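Local coordinates for protein threonine synthase (Brucella melitensis bv. 1, PDB 4F4F) that probably catalyses the pyridoxal-phosphate-dependent conversion of O-phospho-L-homoserine and water into L-threonine and phosphate, the last step of threonine biosynthesis, at residues A75-E78 against R79-E83; N198-D201 against C202-L205; L291-T294 against L295-G298; A334-R337 against G338-G342; S357-R360 against S361-A365. One frame throughout, in Å; residues are numbered along the deposited sequence.

Contact 1. Residues A75-E78 against R79-E83; sequences ADFE and RMVRE
Helix 74-86, in the N-terminal region of threonine synthase, carries two different faces here, an apolar one built on Phe77, Met80 and Val81 and a charged one on which Glu78 meets Arg82. Val81 CG2 sits over the centre of the Phe77 ring, 3.9 Å from its centroid and 9° off the normal, a CH-pi contact. The ring is presented to it because Phe77 CG lies anti to the backbone N (chi1 -159°). Met80 approaches the same ring at its edge, with SD 4.0 Å from Phe77 CD1, a Met-aromatic contact. Leu61 of helix 56-64 packs against both Phe77 and Val81, while Met80 turns to Met127 and Tyr130 of helix 117-134.

Glu78 and Arg82 run side by side, pointing the same way. Arg82 NH1 donates to Glu78 OE1 at 2.9 Å in a salt bridge bent to 140° at the hydrogen, and the donor comes from above the carboxylate plane. The Asp76 carboxylate and Arg79 guanidinium form a long salt bridge, OD1 lying well out of the guanidinium plane where no N-H points at it.

The helix is kinked: Arg79 N bonds to Asp76 O, three residues back, in place of the four-residue bond. Asp76 O also accepts from Met80 N at 3.1 Å, from the same face of its plane, whereas Val81 N returns to Phe77 O at 2.9 Å. Spacings of three and four residues put these partners on common faces, typical of an amphipathic helix; here it lies against helices 56-64 and 117-134.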
loop_
_atom_site.group_PDB
_atom_site.type_symbol
_atom_site.label_atom_id
_atom_site.label_comp_id
_atom_site.label_asym_id
_atom_site.label_seq_id
_atom_site.Cartn_x
_atom_site.Cartn_y
_atom_site.Cartn_z
ATOM N N ALA A 75 21.272 -13.726 6.625
ATOM C CA ALA A 75 21.447 -14.306 5.301
ATOM C C ALA A 75 20.085 -14.564 4.641
ATOM O O ALA A 75 19.929 -14.324 3.431
ATOM C CB ALA A 75 22.286 -15.605 5.374
ATOM N N ASP A 76 19.111 -15.052 5.414
ATOM C CA ASP A 76 17.776 -15.317 4.875
ATOM C C ASP A 76 17.061 -14.013 4.511
ATOM O O ASP A 76 16.468 -13.906 3.435
ATOM C CB ASP A 76 16.922 -16.121 5.856
ATOM C CG ASP A 76 17.495 -17.489 6.125
ATOM O OD1 ASP A 76 17.630 -18.257 5.167
ATOM O OD2 ASP A 76 17.857 -17.750 7.288
ATOM N N PHE A 77 17.133 -13.012 5.386
ATOM C CA PHE A 77 16.575 -11.685 5.059
ATOM C C PHE A 77 17.214 -11.053 3.799
ATOM O O PHE A 77 16.484 -10.572 2.933
ATOM C CB PHE A 77 16.614 -10.757 6.281
ATOM C CG PHE A 77 15.643 -9.590 6.218
ATOM C CD1 PHE A 77 14.283 -9.795 6.000
ATOM C CD2 PHE A 77 16.070 -8.324 6.463
ATOM C CE1 PHE A 77 13.407 -8.731 5.949
ATOM C CE2 PHE A 77 15.202 -7.257 6.430
ATOM C CZ PHE A 77 13.857 -7.452 6.197
ATOM N N GLU A 78 18.555 -11.102 3.676
ATOM C CA GLU A 78 19.286 -10.721 2.427
ATOM C C GLU A 78 19.385 -11.843 1.372
ATOM O O GLU A 78 20.529 -12.128 0.758
ATOM C CB GLU A 78 20.759 -10.405 2.688
ATOM C CG GLU A 78 21.447 -10.016 1.388
ATOM C CD GLU A 78 22.924 -9.790 1.503
ATOM O OE1 GLU A 78 23.560 -9.724 0.430
ATOM O OE2 GLU A 78 23.449 -9.688 2.631
ATOM N N ARG A 79 18.350 -12.615 1.283
ATOM C CA ARG A 79 18.056 -13.331 0.082
ATOM C C ARG A 79 16.677 -12.809 -0.300
ATOM O O ARG A 79 16.433 -12.488 -1.421
ATOM C CB ARG A 79 18.022 -14.804 0.415
ATOM C CG ARG A 79 17.630 -15.773 -0.672
ATOM C CD ARG A 79 17.515 -17.150 -0.009
ATOM N NE ARG A 79 16.131 -17.516 0.329
ATOM C CZ ARG A 79 15.387 -17.107 1.375
ATOM N NH1 ARG A 79 14.145 -17.569 1.491
ATOM N NH2 ARG A 79 15.809 -16.249 2.297
ATOM N N MET A 80 15.782 -12.705 0.666
ATOM C CA MET A 80 14.392 -12.435 0.333
ATOM C C MET A 80 14.202 -10.956 -0.107
ATOM O O MET A 80 13.443 -10.684 -1.023
ATOM C CB MET A 80 13.465 -12.862 1.473
ATOM C CG MET A 80 13.502 -12.019 2.732
ATOM S SD MET A 80 12.424 -12.747 4.019
ATOM C CE MET A 80 13.185 -14.281 4.482
ATOM N N VAL A 81 14.961 -10.037 0.489
ATOM C CA VAL A 81 14.942 -8.621 0.059
ATOM C C VAL A 81 15.529 -8.516 -1.357
ATOM O O VAL A 81 14.947 -7.899 -2.238
ATOM C CB VAL A 81 15.658 -7.699 1.077
ATOM C CG1 VAL A 81 15.752 -6.286 0.538
ATOM C CG2 VAL A 81 14.937 -7.685 2.413
ATOM N N ARG A 82 16.639 -9.223 -1.602
ATOM C CA ARG A 82 17.271 -9.239 -2.937
ATOM C C ARG A 82 16.300 -9.796 -3.968
ATOM O O ARG A 82 16.165 -9.245 -5.046
ATOM C CB ARG A 82 18.554 -10.093 -2.900
ATOM C CG ARG A 82 19.505 -10.007 -4.085
ATOM C CD ARG A 82 20.986 -10.370 -3.724
ATOM N NE ARG A 82 21.525 -9.636 -2.534
ATOM C CZ ARG A 82 21.934 -8.341 -2.493
ATOM N NH1 ARG A 82 22.361 -7.808 -1.339
ATOM N NH2 ARG A 82 21.928 -7.547 -3.570
ATOM N N GLU A 83 15.626 -10.890 -3.635
ATOM C CA GLU A 83 14.683 -11.531 -4.572
ATOM C C GLU A 83 13.430 -10.664 -4.810
ATOM O O GLU A 83 12.996 -10.510 -5.948
ATOM C CB GLU A 83 14.324 -12.950 -4.104
ATOM C CG GLU A 83 15.544 -13.863 -4.221
ATOM C CD GLU A 83 15.323 -15.297 -3.766
ATOM O OE1 GLU A 83 14.251 -15.582 -3.184
ATOM O OE2 GLU A 83 16.264 -16.114 -3.984
#

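Contact 2. Residues N198-D201 against C202-L205; sequences NFDD and CQNL
Gln203 lays its side chain over one face of the Phe199 ring, one turn back along helix 199-211. The amide and ring planes are 24° apart and stacked, with Gln203 NE2 3.3 Å from Phe199 CZ. Nearer the backbone, Gln203 CG stands over the ring toward its rim, 4.0 Å from the centroid, in a CH-pi contact. The chain of Gln203 is extended beyond CG (chi2 180°), which carries the amide out across the ring.

On a neighbouring face of the helix, water 1 links two polar ends: it donates to Asp201 OD1 at 2.8 Å and accepts from Asn204 ND2 at 2.9 Å. The other carboxylate oxygen of Asp201 is occupied at the start of the helix. Asn198 is the N-cap and forms a capping box with Asp201. Asp201 N donates to Asn198 OD1 at 2.8 Å, while Asn198 N returns a bond of 2.9 Å to Asp201 OD2 on its anti side, somewhat out of the carboxylate plane. These reciprocal bonds fix the orientation of both side chains, and the first satisfies an amide that has no preceding turn to pair with.

Behind them the first helical bonds follow in order, Cys202 N to Asn198 O at 3.0 Å and then Gln203 N to Phe199 O; Gln203 follows Phe199 by one turn, which brings its side chain alongside the ring. Farther out, Cys202 and Leu205 face Leu168 and Ile195 on strands 163-170 and 190-196 of the parallel sheet, and Asn453 lies against Asp201 and Leu205. Gln203 itself touches Ala144, and its side chain is about 9 Å from that of Asn261, a residue of the pyridoxal phosphate site.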
loop_
_atom_site.group_PDB
_atom_site.type_symbol
_atom_site.label_atom_id
_atom_site.label_comp_id
_atom_site.label_asym_id
_atom_site.label_seq_id
_atom_site.Cartn_x
_atom_site.Cartn_y
_atom_site.Cartn_z
ATOM N N ASN A 198 -20.920 -8.732 -8.546
ATOM C CA ASN A 198 -20.162 -7.498 -8.604
ATOM C C ASN A 198 -19.089 -7.498 -7.523
ATOM O O ASN A 198 -18.917 -8.490 -6.801
ATOM C CB ASN A 198 -21.091 -6.266 -8.508
ATOM C CG ASN A 198 -21.939 -6.269 -7.270
ATOM O OD1 ASN A 198 -21.542 -6.780 -6.221
ATOM N ND2 ASN A 198 -23.113 -5.690 -7.373
ATOM N N PHE A 199 -18.311 -6.427 -7.454
ATOM C CA PHE A 199 -17.215 -6.323 -6.486
ATOM C C PHE A 199 -17.716 -6.457 -5.058
ATOM O O PHE A 199 -17.106 -7.136 -4.234
ATOM C CB PHE A 199 -16.452 -5.004 -6.646
ATOM C CG PHE A 199 -15.362 -4.804 -5.614
ATOM C CD1 PHE A 199 -14.400 -5.774 -5.413
ATOM C CD2 PHE A 199 -15.299 -3.646 -4.860
ATOM C CE1 PHE A 199 -13.395 -5.609 -4.487
ATOM C CE2 PHE A 199 -14.286 -3.457 -3.917
ATOM C CZ PHE A 199 -13.343 -4.442 -3.722
ATOM N N ASP A 200 -18.839 -5.814 -4.768
ATOM C CA ASP A 200 -19.414 -5.910 -3.438
ATOM C C ASP A 200 -19.718 -7.390 -3.108
ATOM O O ASP A 200 -19.432 -7.863 -1.995
ATOM C CB ASP A 200 -20.683 -5.079 -3.348
ATOM C CG ASP A 200 -21.233 -5.032 -1.939
ATOM O OD1 ASP A 200 -20.561 -4.434 -1.064
ATOM O OD2 ASP A 200 -22.330 -5.599 -1.700
ATOM N N ASP A 201 -20.274 -8.112 -4.082
ATOM C CA ASP A 201 -20.513 -9.547 -3.900
ATOM C C ASP A 201 -19.208 -10.306 -3.592
ATOM O O ASP A 201 -19.189 -11.193 -2.741
ATOM C CB ASP A 201 -21.157 -10.175 -5.141
ATOM C CG ASP A 201 -22.560 -9.688 -5.404
ATOM O OD1 ASP A 201 -23.346 -9.525 -4.444
ATOM O OD2 ASP A 201 -22.866 -9.513 -6.602
ATOM N N CYS A 202 -18.126 -9.974 -4.287
ATOM C CA CYS A 202 -16.833 -10.650 -4.020
ATOM C C CYS A 202 -16.387 -10.396 -2.570
ATOM O O CYS A 202 -15.899 -11.293 -1.857
ATOM C CB CYS A 202 -15.761 -10.201 -5.022
ATOM S SG CYS A 202 -16.124 -10.671 -6.728
ATOM N N GLN A 203 -16.561 -9.164 -2.124
ATOM C CA GLN A 203 -16.180 -8.789 -0.764
ATOM C C GLN A 203 -17.021 -9.499 0.290
ATOM O O GLN A 203 -16.514 -9.872 1.348
ATOM C CB GLN A 203 -16.327 -7.282 -0.590
ATOM C CG GLN A 203 -15.255 -6.488 -1.298
ATOM C CD GLN A 203 -15.446 -5.019 -1.101
ATOM O OE1 GLN A 203 -16.521 -4.495 -1.385
ATOM N NE2 GLN A 203 -14.417 -4.338 -0.608
ATOM N N ASN A 204 -18.301 -9.695 -0.015
ATOM C CA ASN A 204 -19.229 -10.365 0.891
ATOM C C ASN A 204 -18.897 -11.846 1.048
ATOM O O ASN A 204 -18.963 -12.391 2.156
ATOM C CB ASN A 204 -20.670 -10.144 0.420
ATOM C CG ASN A 204 -21.192 -8.754 0.767
ATOM O OD1 ASN A 204 -20.711 -8.145 1.701
ATOM N ND2 ASN A 204 -22.186 -8.267 0.041
ATOM N N LEU A 205 -18.460 -12.481 -0.040
ATOM C CA LEU A 205 -18.021 -13.863 0.011
ATOM C C LEU A 205 -16.750 -14.005 0.831
ATOM O O LEU A 205 -16.576 -14.983 1.563
ATOM C CB LEU A 205 -17.799 -14.416 -1.391
ATOM C CG LEU A 205 -19.066 -14.510 -2.250
ATOM C CD1 LEU A 205 -18.647 -14.527 -3.713
ATOM C CD2 LEU A 205 -19.889 -15.745 -1.890
HETATM O O HOH W 1 -23.266 -10.321 -1.756
#

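Contact 3. Residues L291-T294 against L295-G298; sequences LSRT and LESG
Residues 291-294 and 295-298 form the last turns of helix 290-297, and successive amides bond back four residues until the chain leaves the helix at Gly298. Leu295 N reaches Leu291 O at 3.0 Å and Glu296 N reaches Ser292 O at the same distance. The final bond, Gly298 N to Thr294 O, is short at 2.7 Å but bent to 144° at the hydrogen. Gly298 takes positive phi (83°), where a CB would press on the carbonyl oxygen of the residue before, and it continues outward through backbone bonding with Ile351.

Ser297 makes the distinctive side-chain contact. Its OG donates to Arg293 O at 2.8 Å while its own N donates to that oxygen at 2.9 Å, and the two donors come from opposite faces of the carbonyl plane. The hydroxyl gets there because it stands between the backbone N and the carbonyl carbon (chi1 72°), folded back over the preceding turn. Glu296 runs extended along the helix surface, with CG 3.2 Å from Ser292 O. On the buried side Leu295 CD2 comes to 3.5 Å from Leu291 O, while both leucines pack on Ile283 of strand 278-285. Leu291 also touches Thr259 and Phe262, which line the pyridoxal phosphate pocket.

The polar ends of Arg293 and Thr294 are held elsewhere: Arg293 by a salt bridge to Asp289 and a bond to Glu301 O, Thr294 OG1 by Ile290 O. The doubly bonded Arg293 O and the positive phi of the glycine close the helix, and Ser297 OG, also bonded by Ala299 N, ties the last turn to the chain beyond it.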
loop_
_atom_site.group_PDB
_atom_site.type_symbol
_atom_site.label_atom_id
_atom_site.label_comp_id
_atom_site.label_asym_id
_atom_site.label_seq_id
_atom_site.Cartn_x
_atom_site.Cartn_y
_atom_site.Cartn_z
ATOM N N LEU A 291 -9.963 12.765 4.255
ATOM C CA LEU A 291 -8.698 13.127 4.916
ATOM C C LEU A 291 -8.424 14.625 4.803
ATOM O O LEU A 291 -7.965 15.253 5.761
ATOM C CB LEU A 291 -7.541 12.312 4.372
ATOM C CG LEU A 291 -7.590 10.787 4.635
ATOM C CD1 LEU A 291 -6.510 10.059 3.834
ATOM C CD2 LEU A 291 -7.422 10.470 6.115
ATOM N N SER A 292 -8.681 15.201 3.643
ATOM C CA SER A 292 -8.552 16.641 3.485
ATOM C C SER A 292 -9.535 17.380 4.420
ATOM O O SER A 292 -9.149 18.289 5.148
ATOM C CB SER A 292 -8.790 17.021 2.008
ATOM O OG SER A 292 -8.612 18.416 1.831
ATOM N N ARG A 293 -10.803 16.966 4.434
ATOM C CA ARG A 293 -11.774 17.572 5.332
ATOM C C ARG A 293 -11.367 17.415 6.793
ATOM O O ARG A 293 -11.610 18.311 7.615
ATOM C CB ARG A 293 -13.164 16.996 5.129
ATOM C CG ARG A 293 -13.748 17.349 3.762
ATOM C CD ARG A 293 -15.147 16.778 3.577
ATOM N NE ARG A 293 -15.221 15.335 3.251
ATOM C CZ ARG A 293 -15.642 14.378 4.079
ATOM N NH1 ARG A 293 -15.949 14.662 5.344
ATOM N NH2 ARG A 293 -15.724 13.123 3.652
ATOM N N THR A 294 -10.771 16.274 7.115
ATOM C CA THR A 294 -10.306 16.028 8.474
ATOM C C THR A 294 -9.220 17.002 8.861
ATOM O O THR A 294 -9.267 17.575 9.937
ATOM C CB THR A 294 -9.802 14.561 8.678
ATOM O OG1 THR A 294 -10.900 13.667 8.479
ATOM C CG2 THR A 294 -9.250 14.384 10.096
ATOM N N LEU A 295 -8.231 17.201 8.001
ATOM C CA LEU A 295 -7.184 18.171 8.343
ATOM C C LEU A 295 -7.748 19.613 8.448
ATOM O O LEU A 295 -7.280 20.411 9.274
ATOM C CB LEU A 295 -5.991 18.128 7.367
ATOM C CG LEU A 295 -4.868 17.086 7.567
ATOM C CD1 LEU A 295 -3.830 17.671 8.527
ATOM C CD2 LEU A 295 -5.362 15.711 8.015
ATOM N N GLU A 296 -8.727 19.949 7.611
ATOM C CA GLU A 296 -9.314 21.296 7.647
ATOM C C GLU A 296 -10.118 21.547 8.918
ATOM O O GLU A 296 -10.066 22.650 9.498
ATOM C CB GLU A 296 -10.274 21.499 6.483
ATOM C CG GLU A 296 -9.663 21.483 5.097
ATOM C CD GLU A 296 -10.726 21.611 4.013
ATOM O OE1 GLU A 296 -11.888 21.181 4.197
ATOM O OE2 GLU A 296 -10.380 22.154 2.954
ATOM N N SER A 297 -10.920 20.561 9.320
ATOM C CA SER A 297 -11.929 20.766 10.350
ATOM C C SER A 297 -11.765 19.949 11.622
ATOM O O SER A 297 -12.374 20.252 12.639
ATOM C CB SER A 297 -13.314 20.448 9.763
ATOM O OG SER A 297 -13.452 19.060 9.574
ATOM N N GLY A 298 -11.005 18.869 11.548
ATOM C CA GLY A 298 -11.020 17.866 12.617
ATOM C C GLY A 298 -12.148 16.832 12.541
ATOM O O GLY A 298 -12.167 15.889 13.325
#

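Contact 4. Residues A334-R337 against G338-G342; sequences AAVR and GLMQG
Val336 and Met340 lie side by side, pointing the same way, on the inner face of helix 333-346. Val336 CG1 touches Met340 CG at 4.1 Å, and that CG also rests 3.3 Å from Val336 O. Met340 CG is anti to its carbonyl carbon (chi1 -60°), which directs it back toward the previous turn; further bends at chi2 and chi3 then fold the thioether. This face is covered by helix 321-328, where Glu322 meets both residues, Phe326 meets Val336 and Leu325 meets Met340. Next to it, Leu339 CG comes to 3.4 Å from Ala335 O, and the side chains of Leu339 and Ala335 both reach His329.

The backbone is a regular alpha-helix, with bonds from the amide of residue i+4 to the carbonyl of residue i: Gly338 N to Ala334 O at 3.0 Å, Met340 N to Val336 O, the straightest at 167°, and Gln341 N to Arg337 O at 2.9 Å. Near the beginning of the helix, Asp332 OD1 accepts from Ala335 N. The helix forms an outer layer over helix 321-328 and strand 348-350, whose Phe349 receives Leu339 and Met340.

The opposite character prevails around Arg337, Gly338 and Gln341. Gln341 is exposed and runs its extended chain back along the helix, its CD 3.2 Å from Arg337 O, and its NE2 lies alongside Arg337 CB at 3.9 Å. Arg337 leads away from the later turn: its guanidinium passes over Ala334 CA, which lies 3.5 Å above the plane toward the rim, and NH1 bonds to Arg12 O in the N-terminal part of the chain. Gly338, partly exposed, adds no side chain to this surface.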
loop_
_atom_site.group_PDB
_atom_site.type_symbol
_atom_site.label_atom_id
_atom_site.label_comp_id
_atom_site.label_asym_id
_atom_site.label_seq_id
_atom_site.Cartn_x
_atom_site.Cartn_y
_atom_site.Cartn_z
ATOM N N ALA A 334 -7.380 4.349 25.003
ATOM C CA ALA A 334 -8.762 4.678 25.338
ATOM C C ALA A 334 -9.317 5.774 24.395
ATOM O O ALA A 334 -10.445 5.674 23.919
ATOM C CB ALA A 334 -8.882 5.090 26.799
ATOM N N ALA A 335 -8.526 6.804 24.108
ATOM C CA ALA A 335 -8.997 7.851 23.187
ATOM C C ALA A 335 -9.290 7.272 21.815
ATOM O O ALA A 335 -10.299 7.615 21.191
ATOM C CB ALA A 335 -8.024 9.026 23.067
ATOM N N VAL A 336 -8.411 6.405 21.342
ATOM C CA VAL A 336 -8.587 5.820 20.001
ATOM C C VAL A 336 -9.842 4.952 19.969
ATOM O O VAL A 336 -10.629 5.004 19.003
ATOM C CB VAL A 336 -7.361 5.005 19.580
ATOM C CG1 VAL A 336 -7.658 4.141 18.356
ATOM C CG2 VAL A 336 -6.205 5.948 19.298
ATOM N N ARG A 337 -10.039 4.146 21.017
ATOM C CA ARG A 337 -11.220 3.286 21.092
ATOM C C ARG A 337 -12.467 4.157 20.965
ATOM O O ARG A 337 -13.419 3.807 20.277
ATOM C CB ARG A 337 -11.241 2.478 22.418
ATOM C CG ARG A 337 -10.350 1.223 22.451
ATOM C CD ARG A 337 -10.665 0.249 23.614
ATOM N NE ARG A 337 -10.565 0.889 24.931
ATOM C CZ ARG A 337 -9.466 0.985 25.674
ATOM N NH1 ARG A 337 -8.315 0.483 25.279
ATOM N NH2 ARG A 337 -9.518 1.620 26.835
ATOM N N GLY A 338 -12.453 5.288 21.674
ATOM C CA GLY A 338 -13.598 6.169 21.703
ATOM C C GLY A 338 -13.930 6.696 20.325
ATOM O O GLY A 338 -15.076 6.718 19.941
ATOM N N LEU A 339 -12.918 7.154 19.609
ATOM C CA LEU A 339 -13.128 7.721 18.278
ATOM C C LEU A 339 -13.652 6.664 17.311
ATOM O O LEU A 339 -14.586 6.936 16.565
ATOM C CB LEU A 339 -11.832 8.320 17.745
ATOM C CG LEU A 339 -11.251 9.528 18.498
ATOM C CD1 LEU A 339 -9.961 9.913 17.767
ATOM C CD2 LEU A 339 -12.257 10.678 18.547
ATOM N N MET A 340 -13.072 5.465 17.361
ATOM C CA MET A 340 -13.464 4.372 16.453
ATOM C C MET A 340 -14.876 3.840 16.758
ATOM O O MET A 340 -15.635 3.489 15.833
ATOM C CB MET A 340 -12.424 3.231 16.494
ATOM C CG MET A 340 -11.016 3.627 16.080
ATOM S SD MET A 340 -10.967 4.303 14.400
ATOM C CE MET A 340 -10.761 5.989 14.689
ATOM N N GLN A 341 -15.231 3.833 18.041
ATOM C CA GLN A 341 -16.580 3.552 18.512
ATOM C C GLN A 341 -17.531 4.573 17.893
ATOM O O GLN A 341 -18.578 4.222 17.376
ATOM C CB GLN A 341 -16.647 3.572 20.073
ATOM C CG GLN A 341 -16.064 2.305 20.756
ATOM C CD GLN A 341 -15.578 2.438 22.240
ATOM O OE1 GLN A 341 -15.760 3.467 22.913
ATOM N NE2 GLN A 341 -14.963 1.359 22.748
ATOM N N GLY A 342 -17.159 5.843 17.958
ATOM C CA GLY A 342 -17.918 6.906 17.288
ATOM C C GLY A 342 -18.131 6.727 15.789
ATOM O O GLY A 342 -19.242 6.955 15.266
#

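Contact 5. Residues S357-R360 against S361-A365; sequences SAIR and SEFSA
Between residues 357-360 and 361-365 the chain finishes helix 353-362 and turns into strand 363-367, with Ser361 N bonded to Ser357 O at 2.9 Å and Phe363 N to Ile359 O at 2.9 Å. Ile359 O accepts a second bond, from Glu362 N at 3.1 Å, whose donor stands above the carbonyl plane while Phe363 N lies nearly on the C=O line.

Ser361 folds its hydroxyl back onto the helix: OG, lodged between the backbone N and carbonyl carbon (chi1 80°), donates to Ala358 O at 2.8 Å. Water 2 donates to the same Ala358 O and to Glu362 OE1 at 2.8 Å, bridging the last turn to the carboxylate. The other oxygen of Glu362 forms a salt bridge with Lys272.

Phe363 turns its ring edge to the helix end, with Ile359 O in the ring plane and 3.4 Å from CD1; Ile359 CG2 is 4.3 Å from that same carbon. Both side chains also pack on Leu324 of helix 321-328, and Phe363 reaches Leu281 and Ile265. Its side chain lies about 4 Å from that of Phe262 at the cofactor site.

Ala358 O, to which the backbone bond from Ser361 N is weak, is thus served by a hydroxyl and a water, while Ile359 O has two amide donors; these carbonyls of the last turn stay paired as the chain passes from helix 353-362 to strand 363-367.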
loop_
_atom_site.group_PDB
_atom_site.type_symbol
_atom_site.label_atom_id
_atom_site.label_comp_id
_atom_site.label_asym_id
_atom_site.label_seq_id
_atom_site.Cartn_x
_atom_site.Cartn_y
_atom_site.Cartn_z
ATOM N N SER A 357 -3.856 19.321 16.507
ATOM C CA SER A 357 -2.678 20.178 16.325
ATOM C C SER A 357 -1.440 19.362 16.040
ATOM O O SER A 357 -0.614 19.772 15.207
ATOM C CB SER A 357 -2.389 21.027 17.563
ATOM O OG SER A 357 -3.397 21.976 17.762
ATOM N N ALA A 358 -1.293 18.224 16.719
ATOM C CA ALA A 358 -0.133 17.374 16.467
ATOM C C ALA A 358 -0.156 16.869 15.018
ATOM O O ALA A 358 0.877 16.813 14.373
ATOM C CB ALA A 358 -0.081 16.206 17.426
ATOM N N ILE A 359 -1.338 16.511 14.504
ATOM C CA ILE A 359 -1.440 16.037 13.119
ATOM C C ILE A 359 -1.074 17.166 12.182
ATOM O O ILE A 359 -0.262 17.004 11.261
ATOM C CB ILE A 359 -2.852 15.457 12.815
ATOM C CG1 ILE A 359 -3.010 14.119 13.551
ATOM C CG2 ILE A 359 -3.039 15.286 11.317
ATOM C CD1 ILE A 359 -4.457 13.656 13.741
ATOM N N ARG A 360 -1.622 18.346 12.455
ATOM C CA ARG A 360 -1.399 19.483 11.558
ATOM C C ARG A 360 0.046 19.993 11.561
ATOM O O ARG A 360 0.488 20.632 10.581
ATOM C CB ARG A 360 -2.340 20.613 11.899
ATOM C CG ARG A 360 -3.784 20.329 11.569
ATOM C CD ARG A 360 -4.652 21.381 12.253
ATOM N NE ARG A 360 -6.007 21.381 11.715
ATOM C CZ ARG A 360 -7.044 21.981 12.277
ATOM N NH1 ARG A 360 -6.914 22.633 13.420
ATOM N NH2 ARG A 360 -8.237 21.895 11.693
ATOM N N SER A 361 0.764 19.719 12.649
ATOM C CA SER A 361 2.144 20.124 12.760
ATOM C C SER A 361 3.056 19.336 11.835
ATOM O O SER A 361 4.160 19.794 11.538
ATOM C CB SER A 361 2.651 20.016 14.209
ATOM O OG SER A 361 2.982 18.702 14.532
ATOM N N GLU A 362 2.621 18.146 11.401
ATOM C CA GLU A 362 3.446 17.315 10.546
ATOM C C GLU A 362 2.852 16.970 9.172
ATOM O O GLU A 362 3.599 16.542 8.271
ATOM C CB GLU A 362 3.780 16.021 11.296
ATOM C CG GLU A 362 4.429 16.274 12.664
ATOM C CD GLU A 362 5.054 14.994 13.183
ATOM O OE1 GLU A 362 4.503 14.396 14.104
ATOM O OE2 GLU A 362 6.058 14.554 12.606
ATOM N N PHE A 363 1.547 17.174 9.004
ATOM C CA PHE A 363 0.824 16.787 7.793
ATOM C C PHE A 363 0.026 17.969 7.273
ATOM O O PHE A 363 -0.435 18.798 8.058
ATOM C CB PHE A 363 -0.183 15.636 8.055
ATOM C CG PHE A 363 0.446 14.330 8.441
ATOM C CD1 PHE A 363 0.792 14.082 9.763
ATOM C CD2 PHE A 363 0.687 13.354 7.490
ATOM C CE1 PHE A 363 1.399 12.904 10.125
ATOM C CE2 PHE A 363 1.265 12.139 7.847
ATOM C CZ PHE A 363 1.622 11.923 9.157
ATOM N N SER A 364 -0.118 18.054 5.956
ATOM C CA SER A 364 -1.201 18.817 5.351
ATOM C C SER A 364 -1.853 17.982 4.243
ATOM O O SER A 364 -1.461 16.851 3.998
ATOM C CB SER A 364 -0.744 20.187 4.870
ATOM O OG SER A 364 0.350 20.068 4.062
ATOM N N ALA A 365 -2.893 18.526 3.639
ATOM C CA ALA A 365 -3.754 17.770 2.751
ATOM C C ALA A 365 -4.347 18.644 1.692
ATOM O O ALA A 365 -4.655 19.823 1.939
ATOM C CB ALA A 365 -4.875 17.127 3.543
HETATM O O HOH W 2 1.767 14.151 13.876
HETATM O O HOH W 3 2.903 21.606 9.228
#

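Following the chain from the N terminus, the five contacts come in series; each joins adjoining segments, so none encloses a long loop and none nests within or crosses another. Contact 1, in the N-terminal region, packs between helices 56-64 and 117-134, its centre 36 Å or more from the others. Contact 2 starts the helix lying on the parallel sheet. The last three lie closer together: contact 3 ends helix 290-297, contact 4 belongs to outer helix 333-346, and contact 5 leads into edge strand 363-367 of the mixed sheet. Contacts 3 and 5 touch directly, with Arg360 NE probably hydrogen-bonded to Leu295 O, while contact 4 approaches contact 3 to about 7 Å between nearest atoms.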